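Local coordinates for protein AxyAgu115A (Amphibacillus xylanus NBRC 15112, PDB 6NPS) that is a family GH115 alpha-glucuronidase, a hemicellulase that probably hydrolyses glucuronic acid side groups from arabinoglucuronoxylan, at residues M878-V889 and N928-F939. The protein carries 3 engineered substitutions. Sequence-based numbering, arbitrary orientation.
Sequences MYAGIQVNENDV and NKLRIYAVSPGF
Gly881 and Tyr933 face each other as a hydrogen-bonded pair where strand 879-884 runs antiparallel to residues 928-934 of strand 926-934, the axes of these segments at 158°, in the beta-rich C-terminal domain of this GH115 enzyme. Gly881 N donates to Tyr933 O (2.9 Å), and Tyr933 N returns a bond to Gly881 O. Gln883 and Arg931 form the next such pair.

The side chains of Gln883, Arg931 and Tyr933 share one face of the pairing. With CG anti to the backbone N (chi1 180°) and the chain extended beyond it, Gln883 carries OE1 to the in-plane edge of the Tyr933 ring, where Tyr933 OH donates to it at 3.1 Å. Its other amide atom, NE2, donates to Asn887 O, so the Gln883 amide ties Tyr933 on strand 926-934 to Asn887 of the type II' turn 884-887. Arg931 runs alongside Gln883, its guanidinium nearly perpendicular to the amide plane, and forms a salt bridge with Glu849.

On the opposite face, Leu930 CD1 meets Val884 CG2 at 4.1 Å, while Ala880 CB sits over one face of the Phe939 ring in a CH-pi contact, 4.0 Å from the centroid. Ile882 and Ile932 extend this apolar side to Phe864 of strand 858-866.

Near residues 935 and 936, Ser936 N donates to Tyr879 O, Tyr879 N donates to Ser936 OG (2.7 Å), and a water connects Tyr879 O with Val935 N and Ser936 O. At the other end, Asn885 OD1 accepts from Lys929 N at 2.8 Å, while Asn885 ND2 points at Asn928 OD1, also 2.8 Å away, the N-H...O angle being 176° and the acceptor lying in the Asn885 amide plane.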
loop_
_atom_site.group_PDB
_atom_site.type_symbol
_atom_site.label_atom_id
_atom_site.label_comp_id
_atom_site.label_asym_id
_atom_site.label_seq_id
_atom_site.Cartn_x
_atom_site.Cartn_y
_atom_site.Cartn_z
ATOM N N MET A 878 -16.897 32.307 -6.472
ATOM C CA MET A 878 -18.165 31.969 -5.826
ATOM C C MET A 878 -18.083 32.307 -4.341
ATOM O O MET A 878 -17.234 31.765 -3.627
ATOM C CB MET A 878 -18.509 30.490 -6.027
ATOM C CG MET A 878 -19.885 30.133 -5.511
ATOM S SD MET A 878 -20.277 28.396 -5.770
ATOM C CE MET A 878 -20.128 28.251 -7.565
ATOM N N TYR A 879 -18.959 33.189 -3.869
ATOM C CA TYR A 879 -18.864 33.703 -2.508
ATOM C C TYR A 879 -20.038 33.248 -1.644
ATOM O O TYR A 879 -21.139 32.994 -2.147
ATOM C CB TYR A 879 -18.814 35.230 -2.507
ATOM C CG TYR A 879 -17.597 35.801 -3.196
ATOM C CD1 TYR A 879 -17.682 36.327 -4.476
ATOM C CD2 TYR A 879 -16.359 35.809 -2.567
ATOM C CE1 TYR A 879 -16.558 36.848 -5.122
ATOM C CE2 TYR A 879 -15.224 36.320 -3.203
ATOM C CZ TYR A 879 -15.333 36.839 -4.477
ATOM O OH TYR A 879 -14.217 37.359 -5.100
ATOM N N ALA A 880 -19.789 33.158 -0.333
ATOM C CA ALA A 880 -20.843 33.012 0.661
ATOM C C ALA A 880 -20.508 33.934 1.827
ATOM O O ALA A 880 -19.362 34.366 1.987
ATOM C CB ALA A 880 -20.986 31.549 1.102
ATOM N N GLY A 881 -21.509 34.259 2.641
ATOM C CA GLY A 881 -21.317 35.103 3.800
ATOM C C GLY A 881 -21.348 34.243 5.053
ATOM O O GLY A 881 -22.205 33.361 5.187
ATOM N N ILE A 882 -20.404 34.496 5.961
ATOM C CA ILE A 882 -20.451 33.861 7.277
ATOM C C ILE A 882 -20.382 34.926 8.357
ATOM O O ILE A 882 -19.617 35.892 8.255
ATOM C CB ILE A 882 -19.349 32.804 7.504
ATOM C CG1 ILE A 882 -17.982 33.456 7.645
ATOM C CG2 ILE A 882 -19.343 31.748 6.393
ATOM C CD1 ILE A 882 -16.985 32.618 8.426
ATOM N N GLN A 883 -21.186 34.745 9.400
ATOM C CA GLN A 883 -21.132 35.616 10.555
ATOM C C GLN A 883 -21.196 34.776 11.815
ATOM O O GLN A 883 -22.105 33.953 11.974
ATOM C CB GLN A 883 -22.267 36.619 10.542
ATOM C CG GLN A 883 -22.240 37.528 11.729
ATOM C CD GLN A 883 -23.376 38.498 11.690
ATOM O OE1 GLN A 883 -24.338 38.304 10.950
ATOM N NE2 GLN A 883 -23.280 39.557 12.479
ATOM N N VAL A 884 -20.229 34.988 12.698
ATOM C CA VAL A 884 -20.129 34.272 13.966
ATOM C C VAL A 884 -20.502 35.244 15.068
ATOM O O VAL A 884 -19.851 36.283 15.232
ATOM C CB VAL A 884 -18.725 33.695 14.177
ATOM C CG1 VAL A 884 -18.576 33.090 15.583
ATOM C CG2 VAL A 884 -18.442 32.673 13.105
ATOM N N ASN A 885 -21.555 34.915 15.811
ATOM C CA ASN A 885 -22.033 35.733 16.937
ATOM C C ASN A 885 -22.299 37.144 16.410
ATOM O O ASN A 885 -23.038 37.297 15.419
ATOM C CB ASN A 885 -21.029 35.633 18.085
ATOM C CG ASN A 885 -20.875 34.206 18.616
ATOM O OD1 ASN A 885 -21.859 33.478 18.787
ATOM N ND2 ASN A 885 -19.633 33.811 18.888
ATOM N N GLU A 886 -21.726 38.190 17.004
ATOM C CA GLU A 886 -22.007 39.550 16.572
ATOM C C GLU A 886 -20.865 40.189 15.788
ATOM O O GLU A 886 -20.913 41.393 15.516
ATOM C CB GLU A 886 -22.378 40.419 17.777
ATOM C CG GLU A 886 -23.836 40.241 18.235
ATOM C CD GLU A 886 -24.890 40.208 17.091
ATOM O OE1 GLU A 886 -25.997 39.685 17.352
ATOM O OE2 GLU A 886 -24.651 40.705 15.958
ATOM N N ASN A 887 -19.863 39.416 15.387
ATOM C CA ASN A 887 -18.750 39.975 14.640
ATOM C C ASN A 887 -19.208 40.394 13.238
ATOM O O ASN A 887 -20.348 40.159 12.822
ATOM C CB ASN A 887 -17.611 38.963 14.556
ATOM C CG ASN A 887 -17.236 38.384 15.915
ATOM O OD1 ASN A 887 -17.420 39.036 16.946
ATOM N ND2 ASN A 887 -16.734 37.152 15.926
ATOM N N ASP A 888 -18.310 41.038 12.506
ATOM C CA ASP A 888 -18.651 41.451 11.157
ATOM C C ASP A 888 -18.884 40.236 10.268
ATOM O O ASP A 888 -18.301 39.165 10.469
ATOM C CB ASP A 888 -17.548 42.323 10.564
ATOM C CG ASP A 888 -17.405 43.641 11.280
ATOM O OD1 ASP A 888 -16.341 44.279 11.129
ATOM O OD2 ASP A 888 -18.354 44.039 11.992
ATOM N N VAL A 889 -19.773 40.408 9.286
ATOM C CA VAL A 889 -19.937 39.394 8.257
ATOM C C VAL A 889 -18.640 39.297 7.474
ATOM O O VAL A 889 -17.986 40.307 7.194
ATOM C CB VAL A 889 -21.123 39.738 7.340
ATOM C CG1 VAL A 889 -21.360 38.630 6.334
ATOM C CG2 VAL A 889 -22.369 39.956 8.160
ATOM N N ASN A 928 -22.769 29.578 20.851
ATOM C CA ASN A 928 -22.368 30.391 19.707
ATOM C C ASN A 928 -23.462 30.353 18.642
ATOM O O ASN A 928 -24.236 29.394 18.552
ATOM C CB ASN A 928 -21.038 29.891 19.058
ATOM C CG ASN A 928 -19.814 30.155 19.935
ATOM O OD1 ASN A 928 -19.128 31.177 19.797
ATOM N ND2 ASN A 928 -19.544 29.236 20.850
ATOM N N LYS A 929 -23.502 31.395 17.817
ATOM C CA LYS A 929 -24.379 31.476 16.651
ATOM C C LYS A 929 -23.528 31.588 15.394
ATOM O O LYS A 929 -22.530 32.315 15.386
ATOM C CB LYS A 929 -25.285 32.696 16.715
ATOM C CG LYS A 929 -26.567 32.539 17.505
ATOM C CD LYS A 929 -27.032 33.897 18.071
ATOM C CE LYS A 929 -27.556 34.892 16.996
ATOM N NZ LYS A 929 -26.610 35.313 15.894
ATOM N N LEU A 930 -23.925 30.874 14.337
ATOM C CA LEU A 930 -23.276 30.952 13.031
ATOM C C LEU A 930 -24.341 31.232 11.979
ATOM O O LEU A 930 -25.282 30.447 11.830
ATOM C CB LEU A 930 -22.520 29.653 12.696
ATOM C CG LEU A 930 -22.160 29.484 11.206
ATOM C CD1 LEU A 930 -21.007 30.426 10.792
ATOM C CD2 LEU A 930 -21.830 28.011 10.815
ATOM N N ARG A 931 -24.210 32.346 11.262
ATOM C CA ARG A 931 -25.105 32.668 10.153
ATOM C C ARG A 931 -24.382 32.439 8.847
ATOM O O ARG A 931 -23.252 32.911 8.676
ATOM C CB ARG A 931 -25.590 34.115 10.225
ATOM C CG ARG A 931 -26.473 34.390 11.398
ATOM C CD ARG A 931 -26.967 35.834 11.457
ATOM N NE ARG A 931 -27.902 35.951 12.566
ATOM C CZ ARG A 931 -28.618 37.031 12.846
ATOM N NH1 ARG A 931 -28.506 38.113 12.094
ATOM N NH2 ARG A 931 -29.447 37.020 13.882
ATOM N N ILE A 932 -25.034 31.742 7.919
ATOM C CA ILE A 932 -24.533 31.597 6.560
ATOM C C ILE A 932 -25.474 32.348 5.623
ATOM O O ILE A 932 -26.688 32.080 5.586
ATOM C CB ILE A 932 -24.411 30.125 6.161
ATOM C CG1 ILE A 932 -23.578 29.401 7.231
ATOM C CG2 ILE A 932 -23.841 29.994 4.759
ATOM C CD1 ILE A 932 -23.306 27.994 6.882
ATOM N N TYR A 933 -24.920 33.310 4.890
ATOM C CA TYR A 933 -25.681 34.119 3.944
ATOM C C TYR A 933 -25.394 33.645 2.528
ATOM O O TYR A 933 -24.234 33.379 2.167
ATOM C CB TYR A 933 -25.312 35.604 4.033
ATOM C CG TYR A 933 -25.636 36.327 5.302
ATOM C CD1 TYR A 933 -24.829 36.212 6.426
ATOM C CD2 TYR A 933 -26.732 37.187 5.370
ATOM C CE1 TYR A 933 -25.130 36.912 7.598
ATOM C CE2 TYR A 933 -27.038 37.886 6.535
ATOM C CZ TYR A 933 -26.227 37.747 7.637
ATOM O OH TYR A 933 -26.511 38.443 8.788
ATOM N N ALA A 934 -26.435 33.590 1.702
ATOM C CA ALA A 934 -26.206 33.368 0.282
ATOM C C ALA A 934 -25.703 34.642 -0.371
ATOM O O ALA A 934 -26.184 35.730 -0.059
ATOM C CB ALA A 934 -27.480 32.913 -0.424
ATOM N N VAL A 935 -24.740 34.504 -1.306
ATOM C CA VAL A 935 -24.240 35.645 -2.067
ATOM C C VAL A 935 -24.232 35.278 -3.556
ATOM O O VAL A 935 -25.141 35.661 -4.302
ATOM C CB VAL A 935 -22.844 36.074 -1.555
ATOM C CG1 VAL A 935 -22.252 37.262 -2.381
ATOM C CG2 VAL A 935 -22.908 36.411 -0.050
ATOM N N SER A 936 -23.212 34.474 -4.005
ATOM C CA SER A 936 -23.177 33.989 -5.369
ATOM C C SER A 936 -24.176 32.865 -5.589
ATOM O O SER A 936 -24.423 32.066 -4.694
ATOM C CB SER A 936 -21.777 33.464 -5.742
ATOM O OG SER A 936 -20.787 34.425 -5.450
ATOM N N PRO A 937 -24.712 32.755 -6.804
ATOM C CA PRO A 937 -25.455 31.545 -7.201
ATOM C C PRO A 937 -24.550 30.305 -7.240
ATOM O O PRO A 937 -23.326 30.401 -7.334
ATOM C CB PRO A 937 -25.949 31.885 -8.610
ATOM C CG PRO A 937 -25.836 33.413 -8.734
ATOM C CD PRO A 937 -24.682 33.794 -7.854
ATOM N N GLY A 938 -25.174 29.128 -7.231
ATOM C CA GLY A 938 -24.439 27.880 -7.244
ATOM C C GLY A 938 -24.020 27.329 -5.884
ATOM O O GLY A 938 -23.396 26.257 -5.826
ATOM N N PHE A 939 -24.365 28.002 -4.793
ATOM C CA PHE A 939 -23.953 27.600 -3.446
ATOM C C PHE A 939 -24.977 26.615 -2.893
ATOM O O PHE A 939 -26.109 26.999 -2.583
ATOM C CB PHE A 939 -23.804 28.842 -2.568
ATOM C CG PHE A 939 -23.413 28.549 -1.134
ATOM C CD1 PHE A 939 -22.100 28.262 -0.799
ATOM C CD2 PHE A 939 -24.364 28.576 -0.124
ATOM C CE1 PHE A 939 -21.741 27.986 0.539
ATOM C CE2 PHE A 939 -24.020 28.307 1.214
ATOM C CZ PHE A 939 -22.706 28.025 1.543
HETATM O O HOH W 1 -23.679 32.029 -1.984
#